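Local coordinates for KLLA0E02245p (Kluyveromyces lactis, PDB 4GPS), which removes NAD and N7-methylguanosine caps from the 5' ends of RNAs and degrades RNA as a metal-dependent 5'-3' exoribonuclease, at residues 197-202 against 401-406; 382-387 against 408-413; 187-192 against 375-380. All coordinates share one frame; numbering follows the deposited sequence.

Contact 1. Residues 197-202 against 401-406; sequences PLSLLM and KVQIDT
Leu198 and Leu200 pair with Ile404 and Val402 through four backbone hydrogen bonds. Leu198 N gives to Ile404 O at 3.1 Å, and Ile404 N returns a bond to Leu198 O at 3.0 Å. Leu200 N reaches Val402 O at 2.8 Å, in the carbonyl plane. The bond from Val402 N to Leu200 O, 2.7 Å, is nearly straight, 173° at the hydrogen. Between these two hydrogen-bonded pairs, Ser199 and Gln403 form a non-hydrogen-bonded pair. Here Gln403 CA comes 3.2 Å from Leu198 O, a CA-H...O contact, and Ser199 CA makes a similar one with Val402 O.

Strands 198-204 and 399-404 are thus antiparallel neighbours in a sheet of the PD-(D/E)XK-like nuclease fold of the RAI1 family. Strand 409-414 pairs with the other edge of 399-404, as Gln403 with Ser411 and Lys401 with Ser413.

Apolar contacts lie mainly on the face of Leu198, Leu200, Val402 and Ile404, which helices 182-190 and 370-393 cover. Met202 chi1 of -67° sets CG beside the backbone N, and its CG and SD both lie 3.7 Å from Val402 CG2. This branch of Val402, not CG1, faces Met202. Leu198 and Ile404 meet at their CB atoms.

On the other face, Leu201 and Lys401 run side by side in the same direction, with Leu201 CD2 3.9 Å from Lys401 CG. Ser199 OG sits 3.7 Å from Gln403 CG, a van der Waals contact.

Contact 2. Residues 382-387 against 408-413; sequences QVLKQN and LTLSIS
Asn387 carries the flat group of this contact, but it meets Ile412 with its aliphatic part: Asn387 CB lies 4.2 Å from Ile412 CD1. The amide turns back to its own helix. Asn387 ND2 gives a hydrogen bond to Val383 O at 3.0 Å, bent to 141° at the hydrogen. Val383 O is tilted out of the amide plane, and the donor stands above the carbonyl plane. The same oxygen takes the helical bond from Asn387 N, also at 3.0 Å, from the opposite face of the carbonyl. Two bonds from one residue therefore grip this oxygen. The ND2 bond holds the amide against the helix. The side chain of Asn387 also touches Leu60 and Leu62.

The rest is methyl packing. Val383 and Leu410 overlap as they point oppositely, Val383 CG1 meeting Leu410 CD2 at 3.6 Å. The other branch of Leu410, CD1, lies 3.9 Å from Leu384 CD2. Leu410 is thus shared between two successive helix residues. Its chi1 of 164° swings CG away from its own backbone N, and the two methyls part to meet Val383 and Leu384. Leu384 CD2 also comes within 4.5 Å of Ile412 CD1. No hydrogen bond joins the two segments.

Helix 370-393 covers one face of the sheet here. The axes of helix 382-387 and strand 409-413 run nearly along each other, 24° apart and 10.9 Å at closest approach. Strand 409-414 sits between strands 60-63 and 399-404. Val402 of the latter packs on both Leu384 and Leu410, and Leu388 and Leu391, further along the helix, touch Ile412.

Contact 3. Residues 187-192 against 375-380; sequences DIIMCP and DWFQHI
Ile189 and Phe377 bring the two backbones closest, CA to CA 5.4 Å, where the late part of helix 182-190 and the 3-10 turn at 191-192 meet helix 370-393. Trp376 makes the polar bond. Its NE1 donates to Ile188 O at 2.8 Å, 167° at the hydrogen, and the oxygen lies in the plane of the indole. That oxygen has a further weak bond from Cys191 N.

Pro192 lies over one indole face. Its CD is 3.4 Å from the centroid of the five-membered ring, a CH-pi contact. Ile380 CG1, from the same helix as the tryptophan, covers the opposite face toward the rim. The ring is thus held flat between the two. CG of Trp376 is anti to the backbone N (chi1 166°), which sends the indole across to helix 182-190. With a phenylalanine in its place, which lacks the indole N-H, the buried Ile188 carbonyl would probably lose its strong bond and Pro192 part of its cover.

Two isoleucines complete the contact. Ile189 CG1 meets Phe377 CD2 at 3.4 Å, and Ile188 CG2 meets Ile380 CD1 at 3.4 Å; both pairs cross at a slant.

This is a buried joint between two helices beside the sheet of the PD-(D/E)XK-like nuclease fold. The Ile189 side chain is about 9 Å from that of Gln317, which probably binds substrate as in related enzymes.

In the fold
Contacts 2 and 3 are buried, while contact 1 is only partly so: one face of its strands is covered by helices and the other holds exposed or partly exposed residues. Helix 370-393 serves both contacts 2 and 3, and strand 399-404 of contact 1 follows it in the chain. Contacts 1 and 2 reach the same sheet, where their strands 399-404 and 409-414 adjoin. Contact 3 joins contact 1 through Leu198 and Leu200 on Ile188, and touches contact 2 through Leu408. The chemistry differs: backbone hydrogen bonds dominate contact 1, methyl packing contact 2, and an indole with one polar bond contact 3, the nearest to the chain centre.

Contact 1. Residues 197-202 against 401-406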
ATOM      1  N   PRO A 197      10.339 -12.246  -7.902  1.00 49.44           N
ATOM      2  CA  PRO A 197      10.720 -11.019  -8.609  1.00 46.49           C
ATOM      3  C   PRO A 197       9.504 -10.110  -8.818  1.00 45.92           C
ATOM      4  O   PRO A 197       8.384 -10.459  -8.446  1.00 47.23           O
ATOM      5  CB  PRO A 197      11.293 -11.543  -9.933  1.00 42.78           C
ATOM      6  CG  PRO A 197      10.388 -12.690 -10.219  1.00 44.53           C
ATOM      7  CD  PRO A 197      10.250 -13.383  -8.836  1.00 46.53           C
ATOM      8  N   LEU A 198       9.748  -8.949  -9.420  1.00 45.39           N
ATOM      9  CA  LEU A 198       8.718  -7.959  -9.717  1.00 44.21           C
ATOM     10  C   LEU A 198       8.723  -7.706 -11.221  1.00 45.67           C
ATOM     11  O   LEU A 198       9.794  -7.614 -11.842  1.00 45.70           O
ATOM     12  CB  LEU A 198       9.012  -6.621  -9.000  1.00 46.47           C
ATOM     13  CG  LEU A 198       8.125  -5.417  -9.386  1.00 48.24           C
ATOM     14  CD1 LEU A 198       6.654  -5.826  -9.211  1.00 57.31           C
ATOM     15  CD2 LEU A 198       8.397  -4.217  -8.519  1.00 44.89           C
ATOM     16  N   SER A 199       7.534  -7.571 -11.793  1.00 38.88           N
ATOM     17  CA  SER A 199       7.402  -7.293 -13.203  1.00 39.93           C
ATOM     18  C   SER A 199       6.247  -6.298 -13.349  1.00 43.01           C
ATOM     19  O   SER A 199       5.133  -6.542 -12.872  1.00 41.69           O
ATOM     20  CB  SER A 199       7.098  -8.601 -13.940  1.00 44.36           C
ATOM     21  OG  SER A 199       6.964  -8.380 -15.320  1.00 50.03           O
ATOM     22  N   LEU A 200       6.505  -5.181 -14.015  1.00 39.12           N
ATOM     23  CA  LEU A 200       5.475  -4.168 -14.162  1.00 38.86           C
ATOM     24  C   LEU A 200       5.645  -3.460 -15.495  1.00 41.58           C
ATOM     25  O   LEU A 200       6.617  -3.701 -16.201  1.00 43.79           O
ATOM     26  CB  LEU A 200       5.591  -3.122 -13.014  1.00 42.08           C
ATOM     27  CG  LEU A 200       5.264  -3.507 -11.559  1.00 43.49           C
ATOM     28  CD1 LEU A 200       5.609  -2.390 -10.568  1.00 37.79           C
ATOM     29  CD2 LEU A 200       3.810  -3.817 -11.489  1.00 42.96           C
ATOM     30  N   LEU A 201       4.696  -2.577 -15.819  1.00 46.40           N
ATOM     31  CA  LEU A 201       4.728  -1.758 -17.027  1.00 45.47           C
ATOM     32  C   LEU A 201       4.777  -0.317 -16.572  1.00 46.69           C
ATOM     33  O   LEU A 201       4.071   0.078 -15.640  1.00 49.94           O
ATOM     34  CB  LEU A 201       3.476  -1.957 -17.874  1.00 46.53           C
ATOM     35  CG  LEU A 201       3.297  -3.330 -18.514  1.00 52.65           C
ATOM     36  CD1 LEU A 201       2.188  -3.209 -19.553  1.00 54.07           C
ATOM     37  CD2 LEU A 201       4.600  -3.808 -19.181  1.00 45.20           C
ATOM     38  N   MET A 202       5.621   0.467 -17.219  1.00 44.05           N
ATOM     39  CA  MET A 202       5.754   1.859 -16.855  1.00 45.41           C
ATOM     40  C   MET A 202       5.789   2.622 -18.141  1.00 47.56           C
ATOM     41  O   MET A 202       6.655   2.388 -18.994  1.00 45.34           O
ATOM     42  CB  MET A 202       7.019   2.071 -16.020  1.00 48.35           C
ATOM     43  CG  MET A 202       6.894   1.383 -14.673  1.00 48.73           C
ATOM     44  SD  MET A 202       8.156   1.686 -13.423  1.00 50.06           S
ATOM     45  CE  MET A 202       8.309   3.331 -13.565  1.00 50.21           C
ATOM     46  N   LYS A 401       8.712  -2.594 -20.170  1.00 51.20           N
ATOM     47  CA  LYS A 401       8.512  -3.678 -19.219  1.00 51.15           C
ATOM     48  C   LYS A 401       9.588  -3.453 -18.167  1.00 50.52           C
ATOM     49  O   LYS A 401      10.774  -3.382 -18.495  1.00 48.72           O
ATOM     50  CB  LYS A 401       8.726  -5.050 -19.856  1.00 58.78           C
ATOM     51  CG  LYS A 401       7.660  -5.479 -20.849  1.00 73.21           C
ATOM     52  CD  LYS A 401       7.729  -6.988 -21.069  1.00 83.93           C
ATOM     53  CE  LYS A 401       6.619  -7.480 -21.994  1.00 89.48           C
ATOM     54  NZ  LYS A 401       6.558  -8.979 -21.981  1.00 90.32           N
ATOM     55  N   VAL A 402       9.186  -3.338 -16.905  1.00 47.22           N
ATOM     56  CA  VAL A 402      10.146  -3.104 -15.851  1.00 48.21           C
ATOM     57  C   VAL A 402      10.228  -4.327 -14.976  1.00 53.35           C
ATOM     58  O   VAL A 402       9.195  -4.826 -14.471  1.00 53.28           O
ATOM     59  CB  VAL A 402       9.766  -1.866 -15.001  1.00 48.21           C
ATOM     60  CG1 VAL A 402      10.703  -1.749 -13.837  1.00 44.21           C
ATOM     61  CG2 VAL A 402       9.845  -0.602 -15.845  1.00 45.34           C
ATOM     62  N   GLN A 403      11.454  -4.829 -14.804  1.00 52.97           N
ATOM     63  CA  GLN A 403      11.649  -6.017 -13.980  1.00 51.10           C
ATOM     64  C   GLN A 403      12.777  -5.909 -13.009  1.00 48.08           C
ATOM     65  O   GLN A 403      13.806  -5.261 -13.272  1.00 45.99           O
ATOM     66  CB  GLN A 403      11.851  -7.251 -14.854  1.00 56.64           C
ATOM     67  CG  GLN A 403      10.604  -7.566 -15.615  1.00 64.99           C
ATOM     68  CD  GLN A 403      10.847  -8.502 -16.750  1.00 70.07           C
ATOM     69  OE1 GLN A 403      11.214  -9.656 -16.541  1.00 71.25           O
ATOM     70  NE2 GLN A 403      10.649  -8.014 -17.973  1.00 71.74           N
ATOM     71  N   ILE A 404      12.575  -6.569 -11.879  1.00 44.14           N
ATOM     72  CA  ILE A 404      13.559  -6.567 -10.836  1.00 44.81           C
ATOM     73  C   ILE A 404      13.750  -7.977 -10.274  1.00 51.52           C
ATOM     74  O   ILE A 404      12.821  -8.542  -9.702  1.00 53.17           O
ATOM     75  CB  ILE A 404      13.153  -5.576  -9.724  1.00 40.56           C
ATOM     76  CG1 ILE A 404      13.025  -4.172 -10.315  1.00 36.84           C
ATOM     77  CG2 ILE A 404      14.222  -5.559  -8.609  1.00 40.87           C
ATOM     78  CD1 ILE A 404      12.820  -3.045  -9.232  1.00 33.61           C
ATOM     79  N   ASP A 405      14.951  -8.535 -10.486  1.00 54.16           N
ATOM     80  CA  ASP A 405      15.380  -9.869 -10.010  1.00 56.48           C
ATOM     81  C   ASP A 405      15.200  -9.973  -8.524  1.00 52.04           C
ATOM     82  O   ASP A 405      15.004  -8.971  -7.845  1.00 48.71           O
ATOM     83  CB  ASP A 405      16.904 -10.055 -10.145  1.00 60.48           C
ATOM     84  CG  ASP A 405      17.308 -10.514 -11.467  1.00 71.18           C
ATOM     85  OD1 ASP A 405      16.524 -11.276 -12.068  1.00 77.71           O
ATOM     86  OD2 ASP A 405      18.412 -10.123 -11.901  1.00 79.22           O
ATOM     87  N   THR A 406      15.374 -11.187  -8.021  1.00 47.49           N
ATOM     88  CA  THR A 406      15.365 -11.364  -6.598  1.00 50.59           C
ATOM     89  C   THR A 406      16.745 -10.875  -6.145  1.00 50.31           C
ATOM     90  O   THR A 406      16.977 -10.746  -4.953  1.00 52.25           O
ATOM     91  CB  THR A 406      15.170 -12.826  -6.175  1.00 49.48           C
ATOM     92  OG1 THR A 406      16.035 -13.669  -6.947  1.00 57.20           O
ATOM     93  CG2 THR A 406      13.710 -13.240  -6.366  1.00 46.74           C
TER

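Contact 2. Residues 382-387 against 408-413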
ATOM      1  N   GLN A 382      14.700   6.861  -8.153  1.00 39.40           N
ATOM      2  CA  GLN A 382      15.574   7.794  -8.841  1.00 43.60           C
ATOM      3  C   GLN A 382      16.174   7.044 -10.026  1.00 46.25           C
ATOM      4  O   GLN A 382      16.261   7.563 -11.137  1.00 49.90           O
ATOM      5  CB  GLN A 382      16.681   8.287  -7.899  1.00 45.51           C
ATOM      6  CG  GLN A 382      17.593   9.370  -8.487  1.00 42.96           C
ATOM      7  CD  GLN A 382      16.828  10.624  -8.903  1.00 45.20           C
ATOM      8  OE1 GLN A 382      15.786  10.934  -8.338  1.00 41.02           O
ATOM      9  NE2 GLN A 382      17.351  11.347  -9.894  1.00 41.84           N
ATOM     10  N   VAL A 383      16.569   5.799  -9.803  1.00 47.18           N
ATOM     11  CA  VAL A 383      17.125   5.013 -10.891  1.00 45.55           C
ATOM     12  C   VAL A 383      16.061   4.846 -12.008  1.00 48.02           C
ATOM     13  O   VAL A 383      16.344   5.099 -13.192  1.00 51.85           O
ATOM     14  CB  VAL A 383      17.634   3.651 -10.345  1.00 46.89           C
ATOM     15  CG1 VAL A 383      17.982   2.710 -11.482  1.00 43.60           C
ATOM     16  CG2 VAL A 383      18.857   3.888  -9.441  1.00 36.52           C
ATOM     17  N   LEU A 384      14.839   4.460 -11.634  1.00 41.60           N
ATOM     18  CA  LEU A 384      13.750   4.285 -12.603  1.00 43.05           C
ATOM     19  C   LEU A 384      13.409   5.568 -13.381  1.00 43.57           C
ATOM     20  O   LEU A 384      13.175   5.527 -14.593  1.00 43.86           O
ATOM     21  CB  LEU A 384      12.477   3.785 -11.911  1.00 37.94           C
ATOM     22  CG  LEU A 384      12.488   2.343 -11.427  1.00 42.17           C
ATOM     23  CD1 LEU A 384      11.348   2.101 -10.473  1.00 42.14           C
ATOM     24  CD2 LEU A 384      12.401   1.406 -12.623  1.00 41.75           C
ATOM     25  N   LYS A 385      13.390   6.705 -12.690  1.00 43.16           N
ATOM     26  CA  LYS A 385      13.060   7.960 -13.347  1.00 44.02           C
ATOM     27  C   LYS A 385      14.098   8.361 -14.384  1.00 45.84           C
ATOM     28  O   LYS A 385      13.761   8.626 -15.537  1.00 46.46           O
ATOM     29  CB  LYS A 385      12.906   9.067 -12.319  1.00 41.63           C
ATOM     30  CG  LYS A 385      12.321  10.317 -12.923  1.00 44.22           C
ATOM     31  CD  LYS A 385      13.377  11.308 -13.306  1.00 47.39           C
ATOM     32  CE  LYS A 385      13.887  12.034 -12.087  1.00 46.41           C
ATOM     33  NZ  LYS A 385      14.714  13.195 -12.511  1.00 51.09           N
ATOM     34  N   GLN A 386      15.361   8.403 -13.970  1.00 47.32           N
ATOM     35  CA  GLN A 386      16.459   8.769 -14.861  1.00 51.83           C
ATOM     36  C   GLN A 386      16.531   7.862 -16.090  1.00 53.61           C
ATOM     37  O   GLN A 386      16.666   8.337 -17.223  1.00 52.40           O
ATOM     38  CB  GLN A 386      17.804   8.726 -14.105  1.00 55.47           C
ATOM     39  CG  GLN A 386      18.051   9.953 -13.211  1.00 63.71           C
ATOM     40  CD  GLN A 386      17.961  11.272 -13.989  1.00 70.62           C
ATOM     41  OE1 GLN A 386      18.896  11.646 -14.706  1.00 75.59           O
ATOM     42  NE2 GLN A 386      16.820  11.968 -13.869  1.00 70.28           N
ATOM     43  N   ASN A 387      16.412   6.557 -15.858  1.00 49.98           N
ATOM     44  CA  ASN A 387      16.496   5.612 -16.938  1.00 49.02           C
ATOM     45  C   ASN A 387      15.262   5.513 -17.840  1.00 49.93           C
ATOM     46  O   ASN A 387      15.401   5.340 -19.066  1.00 46.89           O
ATOM     47  CB  ASN A 387      16.913   4.249 -16.379  1.00 52.21           C
ATOM     48  CG  ASN A 387      18.400   4.202 -16.047  1.00 52.33           C
ATOM     49  OD1 ASN A 387      19.240   4.308 -16.934  1.00 54.84           O
ATOM     50  ND2 ASN A 387      18.726   4.052 -14.777  1.00 54.19           N
ATOM     51  N   LEU A 408      17.847  -7.978  -7.071  1.00 50.72           N
ATOM     52  CA  LEU A 408      17.717  -6.544  -7.254  1.00 45.67           C
ATOM     53  C   LEU A 408      18.334  -6.059  -8.559  1.00 46.04           C
ATOM     54  O   LEU A 408      18.775  -4.916  -8.658  1.00 49.51           O
ATOM     55  CB  LEU A 408      18.305  -5.784  -6.070  1.00 43.52           C
ATOM     56  CG  LEU A 408      17.739  -6.298  -4.740  1.00 44.76           C
ATOM     57  CD1 LEU A 408      18.186  -5.377  -3.606  1.00 43.96           C
ATOM     58  CD2 LEU A 408      16.218  -6.363  -4.811  1.00 43.86           C
ATOM     59  N   THR A 409      18.385  -6.921  -9.567  1.00 45.83           N
ATOM     60  CA  THR A 409      18.880  -6.460 -10.856  1.00 45.85           C
ATOM     61  C   THR A 409      17.678  -5.909 -11.641  1.00 50.14           C
ATOM     62  O   THR A 409      16.689  -6.619 -11.878  1.00 50.68           O
ATOM     63  CB  THR A 409      19.532  -7.581 -11.667  1.00 48.05           C
ATOM     64  OG1 THR A 409      20.816  -7.876 -11.105  1.00 52.12           O
ATOM     65  CG2 THR A 409      19.708  -7.153 -13.129  1.00 45.33           C
ATOM     66  N   LEU A 410      17.770  -4.642 -12.030  1.00 46.42           N
ATOM     67  CA  LEU A 410      16.716  -3.964 -12.764  1.00 45.92           C
ATOM     68  C   LEU A 410      16.834  -4.178 -14.273  1.00 48.96           C
ATOM     69  O   LEU A 410      17.900  -3.993 -14.832  1.00 50.41           O
ATOM     70  CB  LEU A 410      16.779  -2.446 -12.456  1.00 48.93           C
ATOM     71  CG  LEU A 410      16.011  -1.515 -13.406  1.00 45.15           C
ATOM     72  CD1 LEU A 410      14.523  -1.780 -13.226  1.00 36.21           C
ATOM     73  CD2 LEU A 410      16.352  -0.049 -13.144  1.00 43.21           C
ATOM     74  N   SER A 411      15.733  -4.559 -14.921  1.00 51.90           N
ATOM     75  CA  SER A 411      15.682  -4.761 -16.381  1.00 52.30           C
ATOM     76  C   SER A 411      14.589  -3.928 -17.054  1.00 52.05           C
ATOM     77  O   SER A 411      13.423  -4.029 -16.683  1.00 56.07           O
ATOM     78  CB  SER A 411      15.426  -6.224 -16.724  1.00 48.72           C
ATOM     79  OG  SER A 411      16.638  -6.923 -16.767  1.00 58.22           O
ATOM     80  N   ILE A 412      14.968  -3.123 -18.044  1.00 50.16           N
ATOM     81  CA  ILE A 412      14.016  -2.287 -18.776  1.00 48.36           C
ATOM     82  C   ILE A 412      14.147  -2.507 -20.293  1.00 52.54           C
ATOM     83  O   ILE A 412      15.207  -2.319 -20.880  1.00 58.07           O
ATOM     84  CB  ILE A 412      14.227  -0.776 -18.500  1.00 40.75           C
ATOM     85  CG1 ILE A 412      14.180  -0.498 -17.000  1.00 43.87           C
ATOM     86  CG2 ILE A 412      13.116   0.025 -19.158  1.00 42.30           C
ATOM     87  CD1 ILE A 412      14.321   0.981 -16.627  1.00 42.72           C
ATOM     88  N   SER A 413      13.065  -2.915 -20.931  1.00 53.81           N
ATOM     89  CA  SER A 413      13.075  -3.135 -22.370  1.00 55.03           C
ATOM     90  C   SER A 413      11.759  -2.589 -22.894  1.00 54.78           C
ATOM     91  O   SER A 413      10.732  -2.645 -22.212  1.00 49.84           O
ATOM     92  CB  SER A 413      13.204  -4.619 -22.678  1.00 51.96           C
ATOM     93  OG  SER A 413      12.322  -5.335 -21.855  1.00 54.54           O
TER

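Contact 3. Residues 187-192 against 375-380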
ATOM      1  N   ASP A 187       4.668  -2.861  -4.049  1.00 40.48           N
ATOM      2  CA  ASP A 187       5.438  -3.961  -4.646  1.00 40.62           C
ATOM      3  C   ASP A 187       6.885  -3.562  -4.920  1.00 43.08           C
ATOM      4  O   ASP A 187       7.803  -4.336  -4.670  1.00 47.85           O
ATOM      5  CB  ASP A 187       4.857  -4.465  -5.990  1.00 41.77           C
ATOM      6  CG  ASP A 187       3.515  -5.193  -5.850  1.00 46.54           C
ATOM      7  OD1 ASP A 187       3.295  -5.919  -4.846  1.00 40.86           O
ATOM      8  OD2 ASP A 187       2.679  -5.037  -6.782  1.00 50.47           O
ATOM      9  N   ILE A 188       7.078  -2.368  -5.467  1.00 41.01           N
ATOM     10  CA  ILE A 188       8.399  -1.903  -5.788  1.00 38.30           C
ATOM     11  C   ILE A 188       9.247  -1.708  -4.536  1.00 39.68           C
ATOM     12  O   ILE A 188      10.413  -2.048  -4.545  1.00 40.64           O
ATOM     13  CB  ILE A 188       8.334  -0.582  -6.558  1.00 40.11           C
ATOM     14  CG1 ILE A 188       7.794  -0.841  -7.959  1.00 33.66           C
ATOM     15  CG2 ILE A 188       9.727   0.095  -6.555  1.00 31.44           C
ATOM     16  CD1 ILE A 188       7.143   0.387  -8.602  1.00 30.96           C
ATOM     17  N   ILE A 189       8.666  -1.178  -3.460  1.00 33.42           N
ATOM     18  CA  ILE A 189       9.437  -0.967  -2.249  1.00 35.44           C
ATOM     19  C   ILE A 189       9.778  -2.321  -1.610  1.00 39.59           C
ATOM     20  O   ILE A 189      10.822  -2.463  -0.961  1.00 41.38           O
ATOM     21  CB  ILE A 189       8.650  -0.089  -1.237  1.00 32.21           C
ATOM     22  CG1 ILE A 189       8.428   1.294  -1.832  1.00 35.06           C
ATOM     23  CG2 ILE A 189       9.414   0.062   0.079  1.00 30.40           C
ATOM     24  CD1 ILE A 189       7.243   2.044  -1.168  1.00 35.54           C
ATOM     25  N   MET A 190       8.910  -3.312  -1.810  1.00 36.93           N
ATOM     26  CA  MET A 190       9.093  -4.632  -1.220  1.00 38.46           C
ATOM     27  C   MET A 190      10.137  -5.550  -1.866  1.00 42.25           C
ATOM     28  O   MET A 190      10.476  -6.587  -1.288  1.00 44.70           O
ATOM     29  CB  MET A 190       7.740  -5.371  -1.175  1.00 35.73           C
ATOM     30  CG  MET A 190       6.831  -4.917  -0.030  1.00 39.70           C
ATOM     31  SD  MET A 190       7.495  -5.198   1.669  1.00 42.07           S
ATOM     32  CE  MET A 190       7.054  -6.996   1.852  1.00 37.16           C
ATOM     33  N   CYS A 191      10.647  -5.194  -3.045  1.00 41.82           N
ATOM     34  CA  CYS A 191      11.619  -6.055  -3.736  1.00 45.99           C
ATOM     35  C   CYS A 191      12.719  -6.654  -2.865  1.00 46.21           C
ATOM     36  O   CYS A 191      12.898  -7.861  -2.840  1.00 46.40           O
ATOM     37  CB  CYS A 191      12.239  -5.326  -4.944  1.00 44.15           C
ATOM     38  SG  CYS A 191      11.047  -5.092  -6.275  1.00 43.30           S
ATOM     39  N   PRO A 192      13.439  -5.832  -2.100  1.00 50.39           N
ATOM     40  CA  PRO A 192      14.493  -6.460  -1.285  1.00 51.09           C
ATOM     41  C   PRO A 192      14.039  -7.325  -0.132  1.00 50.85           C
ATOM     42  O   PRO A 192      14.855  -7.971   0.538  1.00 50.92           O
ATOM     43  CB  PRO A 192      15.344  -5.277  -0.814  1.00 48.43           C
ATOM     44  CG  PRO A 192      14.465  -4.105  -0.933  1.00 50.06           C
ATOM     45  CD  PRO A 192      13.553  -4.363  -2.101  1.00 49.77           C
ATOM     46  N   ASP A 375      15.298   3.527   2.344  1.00 37.39           N
ATOM     47  CA  ASP A 375      16.481   3.844   1.532  1.00 36.98           C
ATOM     48  C   ASP A 375      16.330   3.273   0.127  1.00 41.34           C
ATOM     49  O   ASP A 375      16.633   3.957  -0.874  1.00 45.27           O
ATOM     50  CB  ASP A 375      17.770   3.289   2.156  1.00 37.23           C
ATOM     51  CG  ASP A 375      18.165   4.000   3.447  1.00 43.16           C
ATOM     52  OD1 ASP A 375      17.849   5.208   3.638  1.00 48.51           O
ATOM     53  OD2 ASP A 375      18.819   3.334   4.273  1.00 49.16           O
ATOM     54  N   TRP A 376      15.859   2.021   0.053  1.00 39.76           N
ATOM     55  CA  TRP A 376      15.632   1.339  -1.217  1.00 38.46           C
ATOM     56  C   TRP A 376      14.641   2.152  -2.068  1.00 41.29           C
ATOM     57  O   TRP A 376      14.837   2.333  -3.277  1.00 37.84           O
ATOM     58  CB  TRP A 376      15.045  -0.042  -0.964  1.00 39.21           C
ATOM     59  CG  TRP A 376      14.479  -0.660  -2.201  1.00 40.61           C
ATOM     60  CD1 TRP A 376      13.163  -0.882  -2.469  1.00 35.08           C
ATOM     61  CD2 TRP A 376      15.211  -1.138  -3.352  1.00 40.99           C
ATOM     62  NE1 TRP A 376      13.024  -1.463  -3.701  1.00 32.42           N
ATOM     63  CE2 TRP A 376      14.260  -1.631  -4.269  1.00 37.21           C
ATOM     64  CE3 TRP A 376      16.576  -1.189  -3.692  1.00 36.50           C
ATOM     65  CZ2 TRP A 376      14.625  -2.179  -5.512  1.00 39.43           C
ATOM     66  CZ3 TRP A 376      16.934  -1.730  -4.925  1.00 40.73           C
ATOM     67  CH2 TRP A 376      15.960  -2.217  -5.820  1.00 40.22           C
ATOM     68  N   PHE A 377      13.570   2.608  -1.405  1.00 36.85           N
ATOM     69  CA  PHE A 377      12.529   3.419  -2.008  1.00 36.87           C
ATOM     70  C   PHE A 377      13.134   4.636  -2.732  1.00 38.50           C
ATOM     71  O   PHE A 377      12.843   4.875  -3.906  1.00 39.75           O
ATOM     72  CB  PHE A 377      11.564   3.892  -0.912  1.00 35.68           C
ATOM     73  CG  PHE A 377      10.504   4.831  -1.392  1.00 36.13           C
ATOM     74  CD1 PHE A 377      10.279   6.027  -0.733  1.00 40.76           C
ATOM     75  CD2 PHE A 377       9.644   4.467  -2.428  1.00 39.52           C
ATOM     76  CE1 PHE A 377       9.195   6.837  -1.082  1.00 40.56           C
ATOM     77  CE2 PHE A 377       8.563   5.263  -2.788  1.00 36.86           C
ATOM     78  CZ  PHE A 377       8.333   6.445  -2.109  1.00 40.27           C
ATOM     79  N   GLN A 378      13.946   5.399  -1.998  1.00 39.56           N
ATOM     80  CA  GLN A 378      14.633   6.588  -2.509  1.00 40.95           C
ATOM     81  C   GLN A 378      15.509   6.227  -3.684  1.00 42.33           C
ATOM     82  O   GLN A 378      15.584   6.996  -4.651  1.00 40.60           O
ATOM     83  CB  GLN A 378      15.540   7.202  -1.428  1.00 39.03           C
ATOM     84  CG  GLN A 378      14.800   8.019  -0.353  1.00 36.25           C
ATOM     85  CD  GLN A 378      14.076   9.232  -0.945  1.00 39.97           C
ATOM     86  OE1 GLN A 378      14.625   9.926  -1.809  1.00 37.56           O
ATOM     87  NE2 GLN A 378      12.852   9.498  -0.474  1.00 35.40           N
ATOM     88  N   HIS A 379      16.165   5.064  -3.596  1.00 42.59           N
ATOM     89  CA  HIS A 379      17.070   4.606  -4.652  1.00 44.81           C
ATOM     90  C   HIS A 379      16.454   4.209  -5.993  1.00 42.98           C
ATOM     91  O   HIS A 379      16.721   4.896  -6.983  1.00 46.57           O
ATOM     92  CB  HIS A 379      17.957   3.442  -4.172  1.00 45.18           C
ATOM     93  CG  HIS A 379      18.981   3.010  -5.184  1.00 45.35           C
ATOM     94  ND1 HIS A 379      20.157   3.696  -5.394  1.00 50.23           N
ATOM     95  CD2 HIS A 379      18.987   1.983  -6.067  1.00 43.58           C
ATOM     96  CE1 HIS A 379      20.845   3.110  -6.361  1.00 44.23           C
ATOM     97  NE2 HIS A 379      20.158   2.068  -6.785  1.00 43.70           N
ATOM     98  N   ILE A 380      15.657   3.131  -6.054  1.00 43.02           N
ATOM     99  CA  ILE A 380      15.104   2.697  -7.354  1.00 43.51           C
ATOM    100  C   ILE A 380      14.217   3.704  -7.978  1.00 42.80           C
ATOM    101  O   ILE A 380      14.128   3.725  -9.197  1.00 44.75           O
ATOM    102  CB  ILE A 380      14.233   1.381  -7.376  1.00 45.61           C
ATOM    103  CG1 ILE A 380      13.815   1.023  -5.978  1.00 46.51           C
ATOM    104  CG2 ILE A 380      14.898   0.281  -8.218  1.00 41.37           C
ATOM    105  CD1 ILE A 380      12.600   1.750  -5.624  1.00 47.72           C
TER